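Local coordinates for protein Mypaa.01249.c (Mycobacterium paratuberculosis, PDB 3RD5) that is of unknown specific function but probably acts as an oxidoreductase of the short-chain dehydrogenase/reductase (SDR) family, at residues Gln111-Thr123 / Tyr165-Leu179. Numbering follows the deposited sequence.
Sequences QIGTNHLGHFALT and YSQSKLANLLFTSEL
Two direct hydrogen bonds join Asn115 to helix 165-179. Its ND2 donates to Ser168 OG over 3.0 Å, nearly straight at 167° and close to the amide plane. OG is turned between the backbone N and carbonyl carbon of Ser168, from where it also donates to Tyr165 O. The second bond runs the other way: Asn172 ND2 reaches Asn115 O at 3.0 Å, less straight at 146°. In the wider pi-type turn at 112-117, Ile112 O accepts from both His116 N and Leu117 N, whereas Asn115 O takes side chains as donors, His119 ND1 and Asn172 ND2 approaching from opposite faces of its plane. Lys169 NZ holds Asn172 OD1, and a water bridges Asn172 ND2, from which it accepts, and His116 ND1, 2.8 Å away in the ring plane.

Mostly apolar packing follows. Ala171 CB sits over one face of the His116 imidazole, a CH-pi contact 3.9 Å from the centroid, while Ser281 hydrogen-bonds NE2. Ile112 CD1 packs on Ser168 CA and Ala171 CB. Further along, the Phe120 and Phe175 rings meet rim to rim, steeply inclined (CD1 to CD1 3.7 Å), and Thr123 OG1, which donates to His119 O, lies at the ring edge 3.6 Å from Phe175 CZ.

The axes approach to 8.5 Å at 19°, a near-parallel pairing of helices in the Rossmann fold. Asn115 probably corresponds to the asparagine of the classical SDR tetrad, and Tyr165 and Lys169 to its Tyr-x-x-x-Lys pair. Through ND2 and a doubly bonded carbonyl, Asn115 ties helix 111-123 to this probable active-site helix.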
ATOM      1  N   GLN A 111     -12.579   3.099   5.253  1.00 12.68           N
ATOM      2  CA  GLN A 111     -11.537   3.473   4.293  1.00 12.39           C
ATOM      3  C   GLN A 111     -10.229   3.753   5.027  1.00 12.52           C
ATOM      4  O   GLN A 111      -9.182   3.229   4.644  1.00 12.60           O
ATOM      5  CB  GLN A 111     -11.978   4.614   3.379  1.00 11.99           C
ATOM      6  CG  GLN A 111     -13.220   4.261   2.584  1.00 12.81           C
ATOM      7  CD  GLN A 111     -13.538   5.262   1.511  1.00 12.62           C
ATOM      8  OE1 GLN A 111     -12.801   5.386   0.511  1.00 12.35           O
ATOM      9  NE2 GLN A 111     -14.647   5.987   1.681  1.00 13.80           N
ATOM     10  N   ILE A 112     -10.234   4.619   6.030  1.00 12.61           N
ATOM     11  CA  ILE A 112      -8.987   4.843   6.788  1.00 12.11           C
ATOM     12  C   ILE A 112      -8.545   3.540   7.447  1.00 12.15           C
ATOM     13  O   ILE A 112      -7.332   3.255   7.528  1.00 13.22           O
ATOM     14  CB  ILE A 112      -9.112   6.019   7.776  1.00 12.01           C
ATOM     15  CG1 ILE A 112      -7.767   6.472   8.305  1.00 12.63           C
ATOM     16  CG2 ILE A 112     -10.023   5.684   8.968  1.00 13.56           C
ATOM     17  CD1 ILE A 112      -6.892   7.213   7.279  1.00 13.63           C
ATOM     18  N   GLY A 113      -9.496   2.740   7.910  1.00 13.10           N
ATOM     19  CA  GLY A 113      -9.173   1.495   8.609  1.00 13.70           C
ATOM     20  C   GLY A 113      -8.512   0.464   7.710  1.00 13.72           C
ATOM     21  O   GLY A 113      -7.555  -0.216   8.126  1.00 14.34           O
ATOM     22  N   THR A 114      -9.029   0.293   6.522  1.00 13.15           N
ATOM     23  CA  THR A 114      -8.513  -0.690   5.564  1.00 13.27           C
ATOM     24  C   THR A 114      -7.233  -0.178   4.910  1.00 13.08           C
ATOM     25  O   THR A 114      -6.196  -0.844   4.886  1.00 14.75           O
ATOM     26  CB  THR A 114      -9.534  -0.969   4.441  1.00 14.01           C
ATOM     27  OG1 THR A 114     -10.767  -1.440   5.014  1.00 15.29           O
ATOM     28  CG2 THR A 114      -8.997  -2.012   3.430  1.00 16.32           C
ATOM     29  N   ASN A 115      -7.293   1.030   4.345  1.00 11.71           N
ATOM     30  CA  ASN A 115      -6.274   1.501   3.421  1.00 11.04           C
ATOM     31  C   ASN A 115      -5.034   1.965   4.157  1.00 11.54           C
ATOM     32  O   ASN A 115      -3.923   1.800   3.664  1.00 12.19           O
ATOM     33  CB  ASN A 115      -6.835   2.662   2.614  1.00 11.43           C
ATOM     34  CG  ASN A 115      -8.011   2.290   1.718  1.00 11.59           C
ATOM     35  OD1 ASN A 115      -8.336   1.105   1.546  1.00 12.55           O
ATOM     36  ND2 ASN A 115      -8.666   3.307   1.135  1.00 11.86           N
ATOM     37  N   HIS A 116      -5.230   2.564   5.334  1.00 11.51           N
ATOM     38  CA  HIS A 116      -4.117   3.043   6.139  1.00 10.89           C
ATOM     39  C   HIS A 116      -3.854   2.209   7.400  1.00 11.52           C
ATOM     40  O   HIS A 116      -2.757   1.666   7.579  1.00 12.91           O
ATOM     41  CB  HIS A 116      -4.301   4.539   6.505  1.00 12.02           C
ATOM     42  CG  HIS A 116      -3.301   5.037   7.483  1.00 11.55           C
ATOM     43  ND1 HIS A 116      -1.956   5.124   7.202  1.00 13.29           N
ATOM     44  CD2 HIS A 116      -3.447   5.459   8.761  1.00 12.59           C
ATOM     45  CE1 HIS A 116      -1.310   5.553   8.278  1.00 13.48           C
ATOM     46  NE2 HIS A 116      -2.198   5.772   9.246  1.00 12.94           N
ATOM     47  N   LEU A 117      -4.818   2.134   8.318  1.00 11.54           N
ATOM     48  CA  LEU A 117      -4.497   1.557   9.633  1.00 12.42           C
ATOM     49  C   LEU A 117      -4.115   0.100   9.603  1.00 12.13           C
ATOM     50  O   LEU A 117      -3.178  -0.327  10.287  1.00 12.57           O
ATOM     51  CB  LEU A 117      -5.618   1.812  10.671  1.00 12.55           C
ATOM     52  CG  LEU A 117      -5.870   3.302  10.981  1.00 11.88           C
ATOM     53  CD1 LEU A 117      -7.237   3.532  11.699  1.00 14.49           C
ATOM     54  CD2 LEU A 117      -4.729   3.947  11.806  1.00 13.20           C
ATOM     55  N   GLY A 118      -4.800  -0.681   8.771  1.00 12.50           N
ATOM     56  CA  GLY A 118      -4.447  -2.106   8.696  1.00 12.87           C
ATOM     57  C   GLY A 118      -3.042  -2.299   8.088  1.00 12.00           C
ATOM     58  O   GLY A 118      -2.293  -3.150   8.532  1.00 13.23           O
ATOM     59  N   HIS A 119      -2.719  -1.501   7.090  1.00 12.08           N
ATOM     60  CA  HIS A 119      -1.377  -1.475   6.480  1.00 12.04           C
ATOM     61  C   HIS A 119      -0.294  -0.976   7.434  1.00 12.09           C
ATOM     62  O   HIS A 119       0.828  -1.477   7.451  1.00 12.77           O
ATOM     63  CB  HIS A 119      -1.377  -0.677   5.183  1.00 12.63           C
ATOM     64  CG  HIS A 119      -1.956  -1.423   4.013  1.00 11.66           C
ATOM     65  ND1 HIS A 119      -2.808  -0.822   3.107  1.00 12.62           N
ATOM     66  CD2 HIS A 119      -1.716  -2.673   3.544  1.00 11.50           C
ATOM     67  CE1 HIS A 119      -3.090  -1.704   2.145  1.00 12.26           C
ATOM     68  NE2 HIS A 119      -2.473  -2.858   2.411  1.00 12.00           N
ATOM     69  N   PHE A 120      -0.641   0.021   8.252  1.00 11.84           N
ATOM     70  CA  PHE A 120       0.260   0.535   9.276  1.00 12.40           C
ATOM     71  C   PHE A 120       0.650  -0.579  10.247  1.00 12.26           C
ATOM     72  O   PHE A 120       1.839  -0.787  10.535  1.00 13.16           O
ATOM     73  CB  PHE A 120      -0.447   1.677  10.011  1.00 12.18           C
ATOM     74  CG  PHE A 120       0.373   2.319  11.103  1.00 12.49           C
ATOM     75  CD1 PHE A 120       1.205   3.375  10.808  1.00 13.01           C
ATOM     76  CD2 PHE A 120       0.341   1.848  12.405  1.00 13.97           C
ATOM     77  CE1 PHE A 120       1.991   3.974  11.790  1.00 14.51           C
ATOM     78  CE2 PHE A 120       1.127   2.444  13.396  1.00 14.72           C
ATOM     79  CZ  PHE A 120       1.959   3.486  13.089  1.00 14.41           C
ATOM     80  N   ALA A 121      -0.345  -1.288  10.761  1.00 13.20           N
ATOM     81  CA  ALA A 121      -0.094  -2.383  11.668  1.00 13.60           C
ATOM     82  C   ALA A 121       0.692  -3.490  11.004  1.00 13.96           C
ATOM     83  O   ALA A 121       1.693  -4.000  11.560  1.00 14.39           O
ATOM     84  CB  ALA A 121      -1.448  -2.927  12.188  1.00 14.60           C
ATOM     85  N   LEU A 122       0.298  -3.846   9.797  1.00 13.75           N
ATOM     86  CA  LEU A 122       0.985  -4.914   9.055  1.00 13.49           C
ATOM     87  C   LEU A 122       2.467  -4.588   8.884  1.00 14.26           C
ATOM     88  O   LEU A 122       3.364  -5.452   9.068  1.00 13.74           O
ATOM     89  CB  LEU A 122       0.348  -5.141   7.690  1.00 13.52           C
ATOM     90  CG  LEU A 122       0.984  -6.201   6.804  1.00 13.62           C
ATOM     91  CD1 LEU A 122       0.893  -7.591   7.478  1.00 17.52           C
ATOM     92  CD2 LEU A 122       0.327  -6.192   5.408  1.00 16.47           C
ATOM     93  N   THR A 123       2.739  -3.358   8.461  1.00 13.64           N
ATOM     94  CA  THR A 123       4.114  -2.934   8.191  1.00 13.05           C
ATOM     95  C   THR A 123       4.970  -2.955   9.464  1.00 14.44           C
ATOM     96  O   THR A 123       6.089  -3.509   9.472  1.00 15.28           O
ATOM     97  CB  THR A 123       4.150  -1.543   7.536  1.00 13.37           C
ATOM     98  OG1 THR A 123       3.377  -1.553   6.336  1.00 12.91           O
ATOM     99  CG2 THR A 123       5.618  -1.145   7.211  1.00 14.25           C
ATOM    100  N   TYR A 165     -12.068   8.600   1.280  1.00 12.09           N
ATOM    101  CA  TYR A 165     -11.019   8.032   0.414  1.00 11.49           C
ATOM    102  C   TYR A 165      -9.768   8.919   0.439  1.00 11.60           C
ATOM    103  O   TYR A 165      -8.651   8.453   0.681  1.00 12.09           O
ATOM    104  CB  TYR A 165     -11.513   7.824  -1.013  1.00 11.60           C
ATOM    105  CG  TYR A 165     -10.548   7.012  -1.868  1.00 11.81           C
ATOM    106  CD1 TYR A 165     -10.137   5.729  -1.485  1.00 12.09           C
ATOM    107  CD2 TYR A 165     -10.002   7.544  -3.015  1.00 12.91           C
ATOM    108  CE1 TYR A 165      -9.249   5.001  -2.250  1.00 12.30           C
ATOM    109  CE2 TYR A 165      -9.126   6.831  -3.777  1.00 13.07           C
ATOM    110  CZ  TYR A 165      -8.760   5.557  -3.401  1.00 13.22           C
ATOM    111  OH  TYR A 165      -7.824   4.865  -4.184  1.00 14.38           O
ATOM    112  N   SER A 166      -9.956  10.193   0.178  1.00 11.89           N
ATOM    113  CA  SER A 166      -8.849  11.132   0.098  1.00 11.98           C
ATOM    114  C   SER A 166      -8.060  11.209   1.388  1.00 11.89           C
ATOM    115  O   SER A 166      -6.808  11.273   1.378  1.00 12.00           O
ATOM    116  CB  SER A 166      -9.348  12.521  -0.284  1.00 12.70           C
ATOM    117  OG  SER A 166      -9.920  12.549  -1.592  1.00 13.96           O
ATOM    118  N   GLN A 167      -8.739  11.179   2.554  1.00 11.72           N
ATOM    119  CA  GLN A 167      -8.012  11.190   3.813  1.00 12.26           C
ATOM    120  C   GLN A 167      -7.087   9.977   3.885  1.00 10.74           C
ATOM    121  O   GLN A 167      -5.936  10.081   4.322  1.00 12.14           O
ATOM    122  CB  GLN A 167      -8.955  11.217   5.051  1.00 12.92           C
ATOM    123  CG  GLN A 167      -8.189  11.366   6.356  1.00 13.05           C
ATOM    124  CD  GLN A 167      -9.038  11.278   7.629  1.00 13.52           C
ATOM    125  OE1 GLN A 167      -8.934  12.169   8.494  1.00 14.52           O
ATOM    126  NE2 GLN A 167      -9.735  10.161   7.825  1.00 12.80           N
ATOM    127  N   SER A 168      -7.611   8.817   3.491  1.00 10.76           N
ATOM    128  CA  SER A 168      -6.829   7.583   3.557  1.00 10.90           C
ATOM    129  C   SER A 168      -5.630   7.572   2.611  1.00 10.58           C
ATOM    130  O   SER A 168      -4.573   7.046   2.945  1.00 11.46           O
ATOM    131  CB  SER A 168      -7.727   6.343   3.349  1.00 12.33           C
ATOM    132  OG  SER A 168      -8.051   6.095   1.998  1.00 12.78           O
ATOM    133  N   LYS A 169      -5.826   8.160   1.442  1.00 11.19           N
ATOM    134  CA  LYS A 169      -4.765   8.226   0.401  1.00 11.62           C
ATOM    135  C   LYS A 169      -3.672   9.224   0.748  1.00 11.29           C
ATOM    136  O   LYS A 169      -2.483   9.020   0.486  1.00 11.70           O
ATOM    137  CB  LYS A 169      -5.371   8.406  -0.977  1.00 11.96           C
ATOM    138  CG  LYS A 169      -6.261   7.248  -1.410  1.00 11.67           C
ATOM    139  CD  LYS A 169      -5.459   5.995  -1.709  1.00 12.50           C
ATOM    140  CE  LYS A 169      -5.832   4.794  -0.884  1.00 13.11           C
ATOM    141  NZ  LYS A 169      -4.891   3.663  -1.191  1.00 13.60           N
ATOM    142  N   LEU A 170      -4.051  10.325   1.390  1.00 11.47           N
ATOM    143  CA  LEU A 170      -3.105  11.244   1.987  1.00 12.28           C
ATOM    144  C   LEU A 170      -2.339  10.561   3.129  1.00 11.48           C
ATOM    145  O   LEU A 170      -1.110  10.667   3.213  1.00 11.66           O
ATOM    146  CB  LEU A 170      -3.848  12.502   2.461  1.00 12.42           C
ATOM    147  CG  LEU A 170      -2.976  13.495   3.232  1.00 12.05           C
ATOM    148  CD1 LEU A 170      -1.750  14.030   2.441  1.00 14.44           C
ATOM    149  CD2 LEU A 170      -3.806  14.658   3.746  1.00 14.44           C
ATOM    150  N   ALA A 171      -3.050   9.820   3.973  1.00 10.84           N
ATOM    151  CA  ALA A 171      -2.410   9.051   5.035  1.00 11.25           C
ATOM    152  C   ALA A 171      -1.348   8.091   4.507  1.00 11.35           C
ATOM    153  O   ALA A 171      -0.262   7.972   5.070  1.00 11.98           O
ATOM    154  CB  ALA A 171      -3.443   8.315   5.893  1.00 11.61           C
ATOM    155  N   ASN A 172      -1.613   7.463   3.350  1.00 10.79           N
ATOM    156  CA  ASN A 172      -0.648   6.542   2.747  1.00 11.51           C
ATOM    157  C   ASN A 172       0.677   7.240   2.439  1.00 11.02           C
ATOM    158  O   ASN A 172       1.762   6.657   2.587  1.00 11.87           O
ATOM    159  CB  ASN A 172      -1.162   5.970   1.418  1.00 11.41           C
ATOM    160  CG  ASN A 172      -2.330   4.994   1.519  1.00 12.31           C
ATOM    161  OD1 ASN A 172      -3.158   4.957   0.584  1.00 12.99           O
ATOM    162  ND2 ASN A 172      -2.380   4.138   2.550  1.00 12.21           N
ATOM    163  N   LEU A 173       0.613   8.493   1.995  1.00 11.11           N
ATOM    164  CA  LEU A 173       1.815   9.274   1.693  1.00 11.10           C
ATOM    165  C   LEU A 173       2.545   9.765   2.951  1.00 11.78           C
ATOM    166  O   LEU A 173       3.776   9.692   3.039  1.00 12.68           O
ATOM    167  CB  LEU A 173       1.486  10.447   0.736  1.00 12.14           C
ATOM    168  CG  LEU A 173       1.164   9.972  -0.667  1.00 12.69           C
ATOM    169  CD1 LEU A 173       0.654  11.129  -1.526  1.00 14.69           C
ATOM    170  CD2 LEU A 173       2.437   9.444  -1.380  1.00 18.55           C
ATOM    171  N   LEU A 174       1.780  10.286   3.908  1.00 11.76           N
ATOM    172  CA  LEU A 174       2.363  10.724   5.178  1.00 11.83           C
ATOM    173  C   LEU A 174       2.999   9.545   5.907  1.00 12.34           C
ATOM    174  O   LEU A 174       4.032   9.694   6.583  1.00 13.15           O
ATOM    175  CB  LEU A 174       1.283  11.383   6.015  1.00 12.32           C
ATOM    176  CG  LEU A 174       0.756  12.726   5.513  1.00 12.37           C
ATOM    177  CD1 LEU A 174      -0.502  13.114   6.304  1.00 14.60           C
ATOM    178  CD2 LEU A 174       1.815  13.842   5.606  1.00 14.09           C
ATOM    179  N   PHE A 175       2.377   8.376   5.799  1.00 11.50           N
ATOM    180  CA  PHE A 175       2.931   7.096   6.320  1.00 11.85           C
ATOM    181  C   PHE A 175       4.299   6.829   5.717  1.00 12.11           C
ATOM    182  O   PHE A 175       5.288   6.523   6.405  1.00 12.97           O
ATOM    183  CB  PHE A 175       1.968   5.959   5.999  1.00 11.56           C
ATOM    184  CG  PHE A 175       2.522   4.606   6.280  1.00 11.88           C
ATOM    185  CD1 PHE A 175       2.725   4.144   7.547  1.00 12.55           C
ATOM    186  CD2 PHE A 175       2.774   3.769   5.217  1.00 13.83           C
ATOM    187  CE1 PHE A 175       3.220   2.861   7.768  1.00 13.32           C
ATOM    188  CE2 PHE A 175       3.214   2.483   5.429  1.00 14.94           C
ATOM    189  CZ  PHE A 175       3.465   2.048   6.719  1.00 15.24           C
ATOM    190  N   THR A 176       4.363   6.915   4.385  1.00 11.47           N
ATOM    191  CA  THR A 176       5.605   6.661   3.658  1.00 12.14           C
ATOM    192  C   THR A 176       6.729   7.623   4.062  1.00 12.96           C
ATOM    193  O   THR A 176       7.862   7.185   4.333  1.00 12.91           O
ATOM    194  CB  THR A 176       5.347   6.753   2.173  1.00 11.81           C
ATOM    195  OG1 THR A 176       4.389   5.758   1.760  1.00 12.49           O
ATOM    196  CG2 THR A 176       6.659   6.575   1.319  1.00 14.39           C
ATOM    197  N   SER A 177       6.428   8.910   4.165  1.00 12.71           N
ATOM    198  CA  SER A 177       7.439   9.912   4.557  0.50 12.93           C
ATOM    199  C   SER A 177       7.955   9.679   5.965  1.00 13.40           C
ATOM    200  O   SER A 177       9.159   9.717   6.211  1.00 13.98           O
ATOM    201  CB  SER A 177       6.852  11.314   4.463  0.50 13.91           C
ATOM    202  OG  SER A 177       6.554  11.652   3.121  0.50 13.67           O
ATOM    203  N   GLU A 178       7.038   9.448   6.913  1.00 13.20           N
ATOM    204  CA  GLU A 178       7.452   9.263   8.300  1.00 13.72           C
ATOM    205  C   GLU A 178       8.159   7.928   8.485  1.00 13.50           C
ATOM    206  O   GLU A 178       9.134   7.850   9.219  1.00 14.70           O
ATOM    207  CB  GLU A 178       6.289   9.443   9.260  1.00 15.01           C
ATOM    208  CG  GLU A 178       6.588   9.211  10.731  1.00 14.79           C
ATOM    209  CD  GLU A 178       7.494  10.197  11.399  1.00 16.47           C
ATOM    210  OE1 GLU A 178       7.892  11.193  10.778  1.00 19.94           O
ATOM    211  OE2 GLU A 178       7.774   9.943  12.609  1.00 20.58           O
ATOM    212  N   LEU A 179       7.705   6.894   7.798  1.00 13.01           N
ATOM    213  CA  LEU A 179       8.388   5.583   7.858  1.00 13.10           C
ATOM    214  C   LEU A 179       9.828   5.772   7.355  1.00 13.79           C
ATOM    215  O   LEU A 179      10.787   5.303   7.986  1.00 14.10           O
ATOM    216  CB  LEU A 179       7.661   4.529   7.009  1.00 13.69           C
ATOM    217  CG  LEU A 179       8.331   3.163   6.946  1.00 13.03           C
ATOM    218  CD1 LEU A 179       8.627   2.554   8.332  1.00 14.33           C
ATOM    219  CD2 LEU A 179       7.468   2.204   6.139  1.00 14.18           C
TER
HETATM  220  O   HOH W   1      -0.742   3.940   4.934  1.00 13.77           O